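Local coordinates for protein carbamate kinase (Aeropyrum pernix, PDB 2E9Y) that probably catalyses the reversible transfer of phosphate between ATP and carbamate, giving carbamoyl phosphate, at residues L232-N244 with H269-A282. Residues are numbered along the deposited sequence; the frame is centred on the assembly and turned at random.
Sequences LVILTDVPGVAVN and HFPPGSMGPKVEAA
His269 lies alongside Asn244, ring and amide planes 27° apart, with OD1 of Asn244 3.7 Å from His269 CE1 at the ring edge. A water joins the two backbones here, donating to both His269 O and Ala242 O. Phe270 meets Val241 at about a right angle, CE1 to CG1 3.4 Å, while Ala242 O lies at the ring edge, near its plane. His269 CB lies over the centre of one face and Val279 CG2 over the centre of the other. An alanine in place of Phe270 would probably leave Val241 CG1 and Val279 CG2 without the ring they pack on and open a gap between Val241 and Val279. Met275 is bent at chi2 and chi3 (73°), which carries its CE to Val238 CG2 (3.8 Å) and beside Gly240 O, a buried carbonyl oxygen with no polar partner. Lys278 lays its aliphatic chain over Ile234, CG to CG2 3.8 Å, and its CE reaches Thr236 CB; the ammonium end continues to a salt bridge with Asp217. Val279 CG2 also touches Val241 CG1 (4.0 Å). At Ala281, CB packs on Ile234 CD1 (4.1 Å), while its carbonyl oxygen faces Leu232 CD2 and accepts a hydrogen bond from Ser221 OG. Helix 275-282 runs nearly antiparallel (168°) to strand 232-236, as one of the helices layered on the central, largely parallel sheet of the alpha/beta amino acid kinase fold.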
ATOM      1  N   LEU A 232      -2.477  17.593  18.388  1.00 19.50           N
ATOM      2  CA  LEU A 232      -1.555  16.513  18.054  1.00 20.40           C
ATOM      3  C   LEU A 232      -1.630  15.582  19.253  1.00 21.34           C
ATOM      4  O   LEU A 232      -1.441  16.007  20.397  1.00 20.17           O
ATOM      5  CB  LEU A 232      -0.112  17.014  17.883  1.00 19.27           C
ATOM      6  CG  LEU A 232       0.958  15.908  17.823  1.00 20.69           C
ATOM      7  CD1 LEU A 232       0.725  15.017  16.600  1.00 17.46           C
ATOM      8  CD2 LEU A 232       2.346  16.521  17.770  1.00 19.85           C
ATOM      9  N   VAL A 233      -1.927  14.317  18.990  1.00 20.12           N
ATOM     10  CA  VAL A 233      -2.036  13.325  20.048  1.00 20.11           C
ATOM     11  C   VAL A 233      -1.053  12.191  19.793  1.00 20.51           C
ATOM     12  O   VAL A 233      -1.001  11.647  18.690  1.00 20.72           O
ATOM     13  CB  VAL A 233      -3.456  12.718  20.093  1.00 20.96           C
ATOM     14  CG1 VAL A 233      -3.548  11.677  21.206  1.00 20.22           C
ATOM     15  CG2 VAL A 233      -4.488  13.817  20.293  1.00 21.79           C
ATOM     16  N   ILE A 234      -0.264  11.847  20.803  1.00 20.03           N
ATOM     17  CA  ILE A 234       0.672  10.739  20.675  1.00 21.69           C
ATOM     18  C   ILE A 234       0.247   9.675  21.679  1.00 21.43           C
ATOM     19  O   ILE A 234       0.306   9.894  22.888  1.00 22.33           O
ATOM     20  CB  ILE A 234       2.119  11.163  20.972  1.00 20.90           C
ATOM     21  CG1 ILE A 234       2.566  12.225  19.961  1.00 21.14           C
ATOM     22  CG2 ILE A 234       3.037   9.953  20.869  1.00 19.97           C
ATOM     23  CD1 ILE A 234       3.965  12.738  20.191  1.00 23.33           C
ATOM     24  N   LEU A 235      -0.194   8.529  21.175  1.00 21.19           N
ATOM     25  CA  LEU A 235      -0.643   7.447  22.043  1.00 22.37           C
ATOM     26  C   LEU A 235       0.421   6.367  22.152  1.00 25.09           C
ATOM     27  O   LEU A 235       0.791   5.741  21.157  1.00 24.16           O
ATOM     28  CB  LEU A 235      -1.947   6.849  21.513  1.00 21.34           C
ATOM     29  CG  LEU A 235      -3.150   7.798  21.460  1.00 22.82           C
ATOM     30  CD1 LEU A 235      -4.356   7.058  20.907  1.00 23.68           C
ATOM     31  CD2 LEU A 235      -3.457   8.332  22.861  1.00 22.90           C
ATOM     32  N   THR A 236       0.910   6.154  23.369  1.00 26.10           N
ATOM     33  CA  THR A 236       1.950   5.164  23.606  1.00 27.63           C
ATOM     34  C   THR A 236       1.496   4.129  24.637  1.00 28.28           C
ATOM     35  O   THR A 236       0.295   3.947  24.853  1.00 26.53           O
ATOM     36  CB  THR A 236       3.247   5.864  24.067  1.00 28.66           C
ATOM     37  OG1 THR A 236       4.290   4.897  24.237  1.00 31.71           O
ATOM     38  CG2 THR A 236       3.012   6.615  25.366  1.00 28.64           C
ATOM     39  N   ASP A 237       2.448   3.453  25.275  1.00 29.45           N
ATOM     40  CA  ASP A 237       2.109   2.430  26.255  1.00 31.48           C
ATOM     41  C   ASP A 237       2.335   2.865  27.705  1.00 32.25           C
ATOM     42  O   ASP A 237       2.411   2.029  28.606  1.00 32.55           O
ATOM     43  CB  ASP A 237       2.888   1.146  25.950  1.00 32.76           C
ATOM     44  CG  ASP A 237       4.376   1.295  26.174  1.00 34.79           C
ATOM     45  OD1 ASP A 237       4.896   2.428  26.053  1.00 35.93           O
ATOM     46  OD2 ASP A 237       5.032   0.272  26.459  1.00 36.68           O
ATOM     47  N   VAL A 238       2.444   4.174  27.917  1.00 31.48           N
ATOM     48  CA  VAL A 238       2.626   4.744  29.253  1.00 31.86           C
ATOM     49  C   VAL A 238       1.647   5.909  29.415  1.00 32.34           C
ATOM     50  O   VAL A 238       1.196   6.489  28.426  1.00 31.21           O
ATOM     51  CB  VAL A 238       4.074   5.243  29.478  1.00 32.42           C
ATOM     52  CG1 VAL A 238       5.016   4.055  29.586  1.00 31.90           C
ATOM     53  CG2 VAL A 238       4.503   6.155  28.339  1.00 31.29           C
ATOM     54  N   PRO A 239       1.303   6.266  30.665  1.00 32.40           N
ATOM     55  CA  PRO A 239       0.365   7.360  30.944  1.00 32.72           C
ATOM     56  C   PRO A 239       0.756   8.751  30.445  1.00 31.41           C
ATOM     57  O   PRO A 239      -0.065   9.663  30.449  1.00 32.26           O
ATOM     58  CB  PRO A 239       0.213   7.301  32.466  1.00 33.23           C
ATOM     59  CG  PRO A 239       1.534   6.775  32.918  1.00 33.54           C
ATOM     60  CD  PRO A 239       1.803   5.675  31.920  1.00 33.93           C
ATOM     61  N   GLY A 240       2.001   8.916  30.017  1.00 31.49           N
ATOM     62  CA  GLY A 240       2.425  10.212  29.515  1.00 31.14           C
ATOM     63  C   GLY A 240       3.922  10.428  29.610  1.00 30.81           C
ATOM     64  O   GLY A 240       4.708   9.505  29.402  1.00 31.19           O
ATOM     65  N   VAL A 241       4.316  11.657  29.923  1.00 29.63           N
ATOM     66  CA  VAL A 241       5.726  11.992  30.057  1.00 28.59           C
ATOM     67  C   VAL A 241       6.075  12.025  31.541  1.00 30.28           C
ATOM     68  O   VAL A 241       5.296  12.514  32.358  1.00 29.55           O
ATOM     69  CB  VAL A 241       6.039  13.376  29.445  1.00 27.39           C
ATOM     70  CG1 VAL A 241       7.527  13.655  29.529  1.00 27.14           C
ATOM     71  CG2 VAL A 241       5.569  13.426  27.997  1.00 24.63           C
ATOM     72  N   ALA A 242       7.245  11.505  31.886  1.00 30.98           N
ATOM     73  CA  ALA A 242       7.669  11.491  33.276  1.00 32.00           C
ATOM     74  C   ALA A 242       9.128  11.899  33.426  1.00 32.18           C
ATOM     75  O   ALA A 242       9.965  11.567  32.591  1.00 32.44           O
ATOM     76  CB  ALA A 242       7.458  10.102  33.868  1.00 32.09           C
ATOM     77  N   VAL A 243       9.420  12.640  34.489  1.00 32.73           N
ATOM     78  CA  VAL A 243      10.788  13.049  34.775  1.00 33.56           C
ATOM     79  C   VAL A 243      11.281  11.993  35.757  1.00 34.16           C
ATOM     80  O   VAL A 243      10.492  11.474  36.548  1.00 33.74           O
ATOM     81  CB  VAL A 243      10.843  14.449  35.432  1.00 34.01           C
ATOM     82  CG1 VAL A 243      10.422  15.510  34.430  1.00 34.27           C
ATOM     83  CG2 VAL A 243       9.936  14.491  36.648  1.00 34.59           C
ATOM     84  N   ASN A 244      12.568  11.669  35.710  1.00 35.53           N
ATOM     85  CA  ASN A 244      13.111  10.638  36.593  1.00 38.24           C
ATOM     86  C   ASN A 244      12.364   9.335  36.326  1.00 40.04           C
ATOM     87  O   ASN A 244      12.154   8.522  37.228  1.00 39.72           O
ATOM     88  CB  ASN A 244      12.946  11.042  38.059  1.00 37.90           C
ATOM     89  CG  ASN A 244      14.016  12.007  38.518  1.00 38.81           C
ATOM     90  OD1 ASN A 244      14.295  13.003  37.854  1.00 39.42           O
ATOM     91  ND2 ASN A 244      14.622  11.717  39.665  1.00 39.68           N
ATOM     92  N   HIS A 269      16.853  13.577  29.668  1.00 38.00           N
ATOM     93  CA  HIS A 269      15.840  13.016  30.553  1.00 36.51           C
ATOM     94  C   HIS A 269      14.946  12.016  29.832  1.00 35.88           C
ATOM     95  O   HIS A 269      14.365  11.130  30.458  1.00 36.72           O
ATOM     96  CB  HIS A 269      14.969  14.135  31.129  1.00 35.92           C
ATOM     97  CG  HIS A 269      15.361  14.556  32.510  1.00 35.23           C
ATOM     98  ND1 HIS A 269      14.902  13.913  33.639  1.00 34.77           N
ATOM     99  CD2 HIS A 269      16.182  15.540  32.943  1.00 35.29           C
ATOM    100  CE1 HIS A 269      15.426  14.484  34.710  1.00 34.88           C
ATOM    101  NE2 HIS A 269      16.206  15.474  34.315  1.00 34.98           N
ATOM    102  N   PHE A 270      14.844  12.159  28.516  1.00 34.28           N
ATOM    103  CA  PHE A 270      13.988  11.290  27.716  1.00 34.05           C
ATOM    104  C   PHE A 270      14.770  10.447  26.716  1.00 34.74           C
ATOM    105  O   PHE A 270      15.311  10.968  25.740  1.00 34.50           O
ATOM    106  CB  PHE A 270      12.955  12.147  26.987  1.00 31.32           C
ATOM    107  CG  PHE A 270      12.288  13.160  27.875  1.00 29.03           C
ATOM    108  CD1 PHE A 270      11.537  12.752  28.974  1.00 27.85           C
ATOM    109  CD2 PHE A 270      12.436  14.521  27.631  1.00 26.81           C
ATOM    110  CE1 PHE A 270      10.943  13.686  29.822  1.00 26.42           C
ATOM    111  CE2 PHE A 270      11.846  15.463  28.471  1.00 28.21           C
ATOM    112  CZ  PHE A 270      11.099  15.046  29.568  1.00 26.28           C
ATOM    113  N   PRO A 271      14.822   9.122  26.942  1.00 35.32           N
ATOM    114  CA  PRO A 271      15.534   8.173  26.081  1.00 35.06           C
ATOM    115  C   PRO A 271      15.328   8.430  24.593  1.00 34.43           C
ATOM    116  O   PRO A 271      14.198   8.451  24.107  1.00 34.15           O
ATOM    117  CB  PRO A 271      14.967   6.827  26.519  1.00 36.00           C
ATOM    118  CG  PRO A 271      14.726   7.039  27.980  1.00 37.04           C
ATOM    119  CD  PRO A 271      14.082   8.410  27.999  1.00 35.81           C
ATOM    120  N   PRO A 272      16.426   8.630  23.848  1.00 34.44           N
ATOM    121  CA  PRO A 272      16.361   8.888  22.406  1.00 34.21           C
ATOM    122  C   PRO A 272      15.615   7.790  21.650  1.00 33.64           C
ATOM    123  O   PRO A 272      15.129   8.009  20.542  1.00 34.10           O
ATOM    124  CB  PRO A 272      17.832   8.956  22.003  1.00 34.73           C
ATOM    125  CG  PRO A 272      18.494   9.487  23.237  1.00 35.97           C
ATOM    126  CD  PRO A 272      17.819   8.686  24.327  1.00 35.21           C
ATOM    127  N   GLY A 273      15.521   6.612  22.258  1.00 33.39           N
ATOM    128  CA  GLY A 273      14.850   5.504  21.606  1.00 33.15           C
ATOM    129  C   GLY A 273      13.376   5.326  21.911  1.00 32.16           C
ATOM    130  O   GLY A 273      12.766   4.367  21.441  1.00 32.82           O
ATOM    131  N   SER A 274      12.786   6.234  22.682  1.00 31.02           N
ATOM    132  CA  SER A 274      11.373   6.099  23.013  1.00 30.05           C
ATOM    133  C   SER A 274      10.620   7.408  23.233  1.00 29.57           C
ATOM    134  O   SER A 274       9.975   7.924  22.323  1.00 28.79           O
ATOM    135  CB  SER A 274      11.213   5.210  24.252  1.00 30.72           C
ATOM    136  OG  SER A 274      11.923   5.742  25.360  1.00 34.56           O
ATOM    137  N   MET A 275      10.701   7.942  24.445  1.00 28.23           N
ATOM    138  CA  MET A 275       9.986   9.167  24.778  1.00 26.88           C
ATOM    139  C   MET A 275      10.615  10.453  24.250  1.00 26.41           C
ATOM    140  O   MET A 275       9.923  11.454  24.084  1.00 25.09           O
ATOM    141  CB  MET A 275       9.805   9.264  26.296  1.00 28.65           C
ATOM    142  CG  MET A 275       8.872  10.378  26.740  1.00 28.71           C
ATOM    143  SD  MET A 275       7.304  10.341  25.853  1.00 33.89           S
ATOM    144  CE  MET A 275       6.498   8.919  26.589  1.00 33.01           C
ATOM    145  N   GLY A 276      11.918  10.424  23.985  1.00 24.44           N
ATOM    146  CA  GLY A 276      12.591  11.610  23.481  1.00 23.14           C
ATOM    147  C   GLY A 276      11.952  12.189  22.230  1.00 22.91           C
ATOM    148  O   GLY A 276      11.589  13.367  22.209  1.00 21.32           O
ATOM    149  N   PRO A 277      11.814  11.394  21.157  1.00 22.20           N
ATOM    150  CA  PRO A 277      11.207  11.877  19.913  1.00 21.12           C
ATOM    151  C   PRO A 277       9.773  12.366  20.099  1.00 19.75           C
ATOM    152  O   PRO A 277       9.341  13.304  19.433  1.00 19.16           O
ATOM    153  CB  PRO A 277      11.288  10.657  18.997  1.00 23.16           C
ATOM    154  CG  PRO A 277      12.543   9.994  19.455  1.00 24.00           C
ATOM    155  CD  PRO A 277      12.413  10.062  20.957  1.00 23.02           C
ATOM    156  N   LYS A 278       9.040  11.726  21.006  1.00 17.02           N
ATOM    157  CA  LYS A 278       7.659  12.106  21.265  1.00 19.33           C
ATOM    158  C   LYS A 278       7.595  13.485  21.923  1.00 19.32           C
ATOM    159  O   LYS A 278       6.739  14.307  21.579  1.00 17.21           O
ATOM    160  CB  LYS A 278       6.981  11.051  22.144  1.00 19.81           C
ATOM    161  CG  LYS A 278       6.779   9.715  21.421  1.00 22.06           C
ATOM    162  CD  LYS A 278       6.275   8.628  22.356  1.00 24.53           C
ATOM    163  CE  LYS A 278       5.880   7.381  21.572  1.00 27.77           C
ATOM    164  NZ  LYS A 278       6.950   6.948  20.638  1.00 29.16           N
ATOM    165  N   VAL A 279       8.503  13.740  22.860  1.00 18.91           N
ATOM    166  CA  VAL A 279       8.539  15.035  23.526  1.00 18.53           C
ATOM    167  C   VAL A 279       8.961  16.092  22.510  1.00 18.53           C
ATOM    168  O   VAL A 279       8.392  17.177  22.467  1.00 19.03           O
ATOM    169  CB  VAL A 279       9.529  15.029  24.721  1.00 19.15           C
ATOM    170  CG1 VAL A 279       9.823  16.458  25.185  1.00 20.73           C
ATOM    171  CG2 VAL A 279       8.931  14.231  25.867  1.00 21.47           C
ATOM    172  N   GLU A 280       9.943  15.761  21.680  1.00 19.26           N
ATOM    173  CA  GLU A 280      10.422  16.696  20.665  1.00 19.77           C
ATOM    174  C   GLU A 280       9.279  17.049  19.718  1.00 19.51           C
ATOM    175  O   GLU A 280       9.079  18.213  19.371  1.00 18.17           O
ATOM    176  CB  GLU A 280      11.570  16.078  19.862  1.00 19.94           C
ATOM    177  CG  GLU A 280      12.278  17.075  18.954  0.50 18.46           C
ATOM    178  CD  GLU A 280      13.246  16.417  17.987  0.50 18.94           C
ATOM    179  OE1 GLU A 280      13.981  15.499  18.408  0.50 16.86           O
ATOM    180  OE2 GLU A 280      13.280  16.827  16.809  0.50 20.60           O
ATOM    181  N   ALA A 281       8.532  16.028  19.305  1.00 17.87           N
ATOM    182  CA  ALA A 281       7.399  16.199  18.397  1.00 17.97           C
ATOM    183  C   ALA A 281       6.329  17.098  19.009  1.00 17.45           C
ATOM    184  O   ALA A 281       5.823  18.012  18.356  1.00 17.41           O
ATOM    185  CB  ALA A 281       6.795  14.834  18.057  1.00 14.35           C
ATOM    186  N   ALA A 282       5.984  16.832  20.266  1.00 17.46           N
ATOM    187  CA  ALA A 282       4.972  17.625  20.956  1.00 19.63           C
ATOM    188  C   ALA A 282       5.399  19.088  21.050  1.00 19.93           C
ATOM    189  O   ALA A 282       4.612  19.994  20.767  1.00 20.29           O
ATOM    190  CB  ALA A 282       4.729  17.060  22.353  1.00 17.98           C
TER
HETATM  191  O   HOH W   1      12.647  11.011  32.416  1.00 38.16           O